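Local structure of probable oxidoreductase (Mycobacterium abscessus, 4EYE) at residues 151-165 / 176-190. The protein is probably an oxidoreductase of the medium-chain, quinone oxidoreductase-like family, although its substrate is not established. Sequence-based numbering, arbitrary orientation.
Sequences YARRGQLRAGETVLV and AIQIAKGMGAKVIAV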
loop_
_atom_site.group_PDB
_atom_site.type_symbol
_atom_site.label_atom_id
_atom_site.label_comp_id
_atom_site.label_asym_id
_atom_site.label_seq_id
_atom_site.Cartn_x
_atom_site.Cartn_y
_atom_site.Cartn_z
ATOM N N TYR A 151 7.886 9.340 4.022
ATOM C CA TYR A 151 7.908 10.415 5.020
ATOM C C TYR A 151 9.196 10.505 5.838
ATOM O O TYR A 151 9.827 11.591 5.959
ATOM C CB TYR A 151 6.739 10.235 5.972
ATOM C CG TYR A 151 5.390 10.616 5.414
ATOM C CD1 TYR A 151 5.240 11.647 4.516
ATOM C CD2 TYR A 151 4.238 9.955 5.847
ATOM C CE1 TYR A 151 3.977 12.025 4.059
ATOM C CE2 TYR A 151 3.000 10.298 5.372
ATOM C CZ TYR A 151 2.846 11.320 4.501
ATOM O OH TYR A 151 1.549 11.668 4.103
ATOM N N ALA A 152 9.640 9.380 6.360
ATOM C CA ALA A 152 10.758 9.389 7.298
ATOM C C ALA A 152 12.083 9.532 6.584
ATOM O O ALA A 152 12.934 10.281 7.044
ATOM C CB ALA A 152 10.743 8.136 8.125
ATOM N N ARG A 153 12.283 8.823 5.477
ATOM C CA ARG A 153 13.573 8.790 4.834
ATOM C C ARG A 153 13.692 9.778 3.681
ATOM O O ARG A 153 14.667 10.515 3.584
ATOM C CB ARG A 153 13.889 7.382 4.343
ATOM C CG ARG A 153 15.235 7.243 3.647
ATOM C CD ARG A 153 16.397 7.144 4.628
ATOM N NE ARG A 153 17.606 6.702 3.924
ATOM C CZ ARG A 153 18.549 5.936 4.442
ATOM N NH1 ARG A 153 18.441 5.451 5.684
ATOM N NH2 ARG A 153 19.590 5.612 3.717
ATOM N N ARG A 154 12.696 9.816 2.810
ATOM C CA ARG A 154 12.821 10.596 1.587
ATOM C C ARG A 154 12.463 12.050 1.777
ATOM O O ARG A 154 13.237 12.945 1.405
ATOM C CB ARG A 154 11.966 9.999 0.482
ATOM C CG ARG A 154 12.418 8.627 0.033
ATOM C CD ARG A 154 13.814 8.596 -0.589
ATOM N NE ARG A 154 13.849 9.339 -1.819
ATOM C CZ ARG A 154 14.668 10.356 -2.094
ATOM N NH1 ARG A 154 15.623 10.718 -1.265
ATOM N NH2 ARG A 154 14.529 10.989 -3.262
ATOM N N GLY A 155 11.285 12.293 2.350
ATOM C CA GLY A 155 10.764 13.653 2.463
ATOM C C GLY A 155 11.067 14.354 3.784
ATOM O O GLY A 155 10.872 15.575 3.891
ATOM N N GLN A 156 11.590 13.606 4.757
ATOM C CA GLN A 156 11.860 14.112 6.085
ATOM C C GLN A 156 10.716 14.990 6.664
ATOM O O GLN A 156 10.941 16.146 7.071
ATOM C CB GLN A 156 13.200 14.849 6.124
ATOM C CG GLN A 156 14.388 13.936 5.809
ATOM C CD GLN A 156 15.718 14.671 5.813
ATOM O OE1 GLN A 156 16.289 14.936 6.872
ATOM N NE2 GLN A 156 16.236 14.989 4.617
ATOM N N LEU A 157 9.519 14.410 6.734
ATOM C CA LEU A 157 8.357 15.086 7.303
ATOM C C LEU A 157 8.621 15.472 8.745
ATOM O O LEU A 157 9.255 14.735 9.468
ATOM C CB LEU A 157 7.139 14.172 7.248
ATOM C CG LEU A 157 5.837 14.772 7.803
ATOM C CD1 LEU A 157 5.423 16.089 7.151
ATOM C CD2 LEU A 157 4.705 13.740 7.730
ATOM N N ARG A 158 8.140 16.637 9.165
ATOM C CA ARG A 158 8.315 17.047 10.546
ATOM C C ARG A 158 6.972 17.311 11.172
ATOM O O ARG A 158 6.033 17.716 10.486
ATOM C CB ARG A 158 9.200 18.292 10.609
ATOM C CG ARG A 158 10.641 18.033 10.191
ATOM C CD ARG A 158 11.317 17.125 11.206
ATOM N NE ARG A 158 12.678 16.722 10.849
ATOM C CZ ARG A 158 13.012 15.589 10.214
ATOM N NH1 ARG A 158 12.082 14.726 9.775
ATOM N NH2 ARG A 158 14.283 15.329 9.974
ATOM N N ALA A 159 6.884 17.093 12.481
ATOM C CA ALA A 159 5.690 17.481 13.245
ATOM C C ALA A 159 5.345 18.955 12.946
ATOM O O ALA A 159 6.227 19.794 12.854
ATOM C CB ALA A 159 5.933 17.257 14.741
ATOM N N GLY A 160 4.072 19.250 12.738
ATOM C CA GLY A 160 3.632 20.623 12.543
ATOM C C GLY A 160 3.680 21.085 11.098
ATOM O O GLY A 160 3.197 22.167 10.786
ATOM N N GLU A 161 4.240 20.282 10.189
ATOM C CA GLU A 161 4.162 20.640 8.760
ATOM C C GLU A 161 2.795 20.319 8.192
ATOM O O GLU A 161 2.028 19.579 8.795
ATOM C CB GLU A 161 5.269 19.938 7.975
ATOM C CG GLU A 161 6.674 20.439 8.321
ATOM C CD GLU A 161 7.731 19.882 7.404
ATOM O OE1 GLU A 161 7.869 18.630 7.297
ATOM O OE2 GLU A 161 8.415 20.705 6.748
ATOM N N THR A 162 2.475 20.896 7.027
ATOM C CA THR A 162 1.241 20.595 6.368
ATOM C C THR A 162 1.471 19.768 5.124
ATOM O O THR A 162 2.298 20.154 4.273
ATOM C CB THR A 162 0.488 21.874 5.972
ATOM O OG1 THR A 162 0.165 22.575 7.149
ATOM C CG2 THR A 162 -0.799 21.512 5.220
ATOM N N VAL A 163 0.718 18.668 5.005
ATOM C CA VAL A 163 0.861 17.728 3.903
ATOM C C VAL A 163 -0.405 17.710 3.084
ATOM O O VAL A 163 -1.505 17.614 3.629
ATOM C CB VAL A 163 1.179 16.308 4.425
ATOM C CG1 VAL A 163 1.333 15.287 3.268
ATOM C CG2 VAL A 163 2.442 16.351 5.280
ATOM N N LEU A 164 -0.242 17.849 1.770
ATOM C CA LEU A 164 -1.316 17.690 0.832
ATOM C C LEU A 164 -1.239 16.253 0.327
ATOM O O LEU A 164 -0.220 15.865 -0.258
ATOM C CB LEU A 164 -1.185 18.631 -0.369
ATOM C CG LEU A 164 -2.181 18.431 -1.516
ATOM C CD1 LEU A 164 -3.537 18.819 -0.952
ATOM C CD2 LEU A 164 -1.817 19.247 -2.771
ATOM N N VAL A 165 -2.322 15.514 0.501
ATOM C CA VAL A 165 -2.403 14.138 0.012
ATOM C C VAL A 165 -3.393 14.111 -1.149
ATOM O O VAL A 165 -4.564 14.433 -0.982
ATOM C CB VAL A 165 -2.827 13.111 1.093
ATOM C CG1 VAL A 165 -2.904 11.703 0.471
ATOM C CG2 VAL A 165 -1.859 13.118 2.297
ATOM N N ALA A 176 -1.068 7.446 3.631
ATOM C CA ALA A 176 -0.374 8.771 3.623
ATOM C C ALA A 176 -1.032 9.718 4.637
ATOM O O ALA A 176 -0.328 10.412 5.383
ATOM C CB ALA A 176 -0.412 9.359 2.211
ATOM N N ILE A 177 -2.362 9.634 4.757
ATOM C CA ILE A 177 -3.089 10.400 5.755
ATOM C C ILE A 177 -2.760 9.928 7.181
ATOM O O ILE A 177 -2.426 10.748 8.049
ATOM C CB ILE A 177 -4.633 10.307 5.583
ATOM C CG1 ILE A 177 -5.055 10.925 4.241
ATOM C CG2 ILE A 177 -5.376 11.087 6.698
ATOM C CD1 ILE A 177 -6.503 10.659 3.896
ATOM N N GLN A 178 -2.918 8.630 7.441
ATOM C CA GLN A 178 -2.863 8.157 8.814
ATOM C C GLN A 178 -1.440 8.279 9.341
ATOM O O GLN A 178 -1.236 8.676 10.492
ATOM C CB GLN A 178 -3.315 6.697 8.918
ATOM C CG GLN A 178 -4.785 6.464 8.642
ATOM C CD GLN A 178 -5.195 5.094 9.108
ATOM O OE1 GLN A 178 -4.608 4.071 8.676
ATOM N NE2 GLN A 178 -6.134 5.038 10.015
ATOM N N ILE A 179 -0.456 7.987 8.511
ATOM C CA ILE A 179 0.913 8.127 8.941
ATOM C C ILE A 179 1.320 9.605 9.190
ATOM O O ILE A 179 2.036 9.894 10.144
ATOM C CB ILE A 179 1.907 7.447 8.007
ATOM C CG1 ILE A 179 1.641 5.926 7.996
ATOM C CG2 ILE A 179 3.357 7.776 8.454
ATOM C CD1 ILE A 179 2.399 5.113 6.975
ATOM N N ALA A 180 0.908 10.499 8.312
ATOM C CA ALA A 180 1.196 11.933 8.482
ATOM C C ALA A 180 0.574 12.440 9.804
ATOM O O ALA A 180 1.236 13.140 10.587
ATOM C CB ALA A 180 0.658 12.732 7.293
ATOM N N LYS A 181 -0.667 12.050 10.066
ATOM C CA LYS A 181 -1.353 12.458 11.313
ATOM C C LYS A 181 -0.611 11.856 12.490
ATOM O O LYS A 181 -0.339 12.534 13.476
ATOM C CB LYS A 181 -2.821 12.028 11.325
ATOM C CG LYS A 181 -3.721 12.766 10.363
ATOM C CD LYS A 181 -3.688 14.284 10.517
ATOM C CE LYS A 181 -4.245 14.791 11.845
ATOM N NZ LYS A 181 -3.809 16.221 12.022
ATOM N N GLY A 182 -0.211 10.597 12.331
ATOM C CA GLY A 182 0.574 9.913 13.338
ATOM C C GLY A 182 1.886 10.611 13.648
ATOM O O GLY A 182 2.344 10.564 14.776
ATOM N N MET A 183 2.490 11.239 12.634
ATOM C CA MET A 183 3.748 11.948 12.814
ATOM C C MET A 183 3.584 13.421 13.224
ATOM O O MET A 183 4.543 14.187 13.193
ATOM C CB MET A 183 4.597 11.854 11.551
ATOM C CG MET A 183 5.119 10.457 11.285
ATOM S SD MET A 183 6.005 10.366 9.729
ATOM C CE MET A 183 6.795 8.782 9.936
ATOM N N GLY A 184 2.376 13.830 13.572
ATOM C CA GLY A 184 2.138 15.226 14.034
ATOM C C GLY A 184 1.966 16.261 12.919
ATOM O O GLY A 184 2.101 17.463 13.181
ATOM N N ALA A 185 1.657 15.817 11.692
ATOM C CA ALA A 185 1.376 16.734 10.594
ATOM C C ALA A 185 -0.108 17.130 10.514
ATOM O O ALA A 185 -0.988 16.448 11.018
ATOM C CB ALA A 185 1.811 16.167 9.241
ATOM N N LYS A 186 -0.358 18.231 9.830
ATOM C CA LYS A 186 -1.703 18.577 9.365
ATOM C C LYS A 186 -1.853 18.081 7.946
ATOM O O LYS A 186 -0.902 18.145 7.171
ATOM C CB LYS A 186 -1.913 20.088 9.419
ATOM C CG LYS A 186 -3.316 20.564 8.994
ATOM C CD LYS A 186 -3.552 22.088 9.217
ATOM C CE LYS A 186 -4.914 22.527 8.632
ATOM N NZ LYS A 186 -5.354 23.890 9.079
ATOM N N VAL A 187 -3.038 17.553 7.642
ATOM C CA VAL A 187 -3.303 16.921 6.380
ATOM C C VAL A 187 -4.480 17.587 5.670
ATOM O O VAL A 187 -5.591 17.667 6.196
ATOM C CB VAL A 187 -3.603 15.391 6.512
ATOM C CG1 VAL A 187 -3.997 14.825 5.158
ATOM C CG2 VAL A 187 -2.398 14.617 7.046
ATOM N N ILE A 188 -4.207 18.057 4.462
ATOM C CA ILE A 188 -5.240 18.460 3.523
ATOM C C ILE A 188 -5.307 17.338 2.496
ATOM O O ILE A 188 -4.267 16.968 1.943
ATOM C CB ILE A 188 -4.890 19.796 2.823
ATOM C CG1 ILE A 188 -4.828 20.942 3.838
ATOM C CG2 ILE A 188 -5.973 20.176 1.813
ATOM C CD1 ILE A 188 -4.121 22.185 3.320
ATOM N N ALA A 189 -6.500 16.796 2.271
ATOM C CA ALA A 189 -6.705 15.726 1.323
ATOM C C ALA A 189 -7.535 16.210 0.149
ATOM O O ALA A 189 -8.544 16.922 0.346
ATOM C CB ALA A 189 -7.413 14.582 2.013
ATOM N N VAL A 190 -7.123 15.840 -1.060
ATOM C CA VAL A 190 -7.934 16.080 -2.262
ATOM C C VAL A 190 -8.441 14.744 -2.778
ATOM O O VAL A 190 -7.673 13.778 -2.835
ATOM C CB VAL A 190 -7.140 16.784 -3.355
ATOM C CG1 VAL A 190 -8.009 16.970 -4.607
ATOM C CG2 VAL A 190 -6.693 18.153 -2.844
#
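The Y151 ring carries L157 CD2 on one face, set off toward the rim, while A176 O and I179 CG2 meet it at the edge, in its plane. Y151 CD2 and I179 CG2 approach to 3.5 Å. With CG anti to the carbonyl carbon (chi1 -75°), the ring extends to helix 171-182, and Y151 OH hydrogen-bonds A176 O at 2.6 Å. The hydroxyl arrives above the carbonyl plane of A176, and A180 N donates to the same oxygen from the opposite face; a tyrosine thus suits this buried place, its ring packing on apolar side chains while its hydroxyl bonds a helix carbonyl. Small A180 fits beside the hydroxyl, with A180 CB 3.5 Å from Y151 OH. M183, its unbranched chain extended beyond CG, lays SD obliquely beside the ring in a Met-aromatic contact, with M183 SD 4.1 Å from L157 CD2.

Strands 162-165 and 186-190 are parallel neighbours, joined through helix 171-182 in the first beta-alpha-beta crossover of the Rossmann-type domain of this family. The backbone of V163 bonds both K186 and I188; that of V165, I188 and V190. Beta-branched V163 and V165 suit the strand and face the helix: V165 CG1 packs 3.8 Å from A176 CB, and V163 CG2 meets A185 CB. On the other face L164 CD1 touches V190 CG2 at 3.7 Å. G184, at positive phi, closes the helix as C-prime of a Schellman motif, and G184 O accepts a hydrogen bond from G160 N at 2.7 Å.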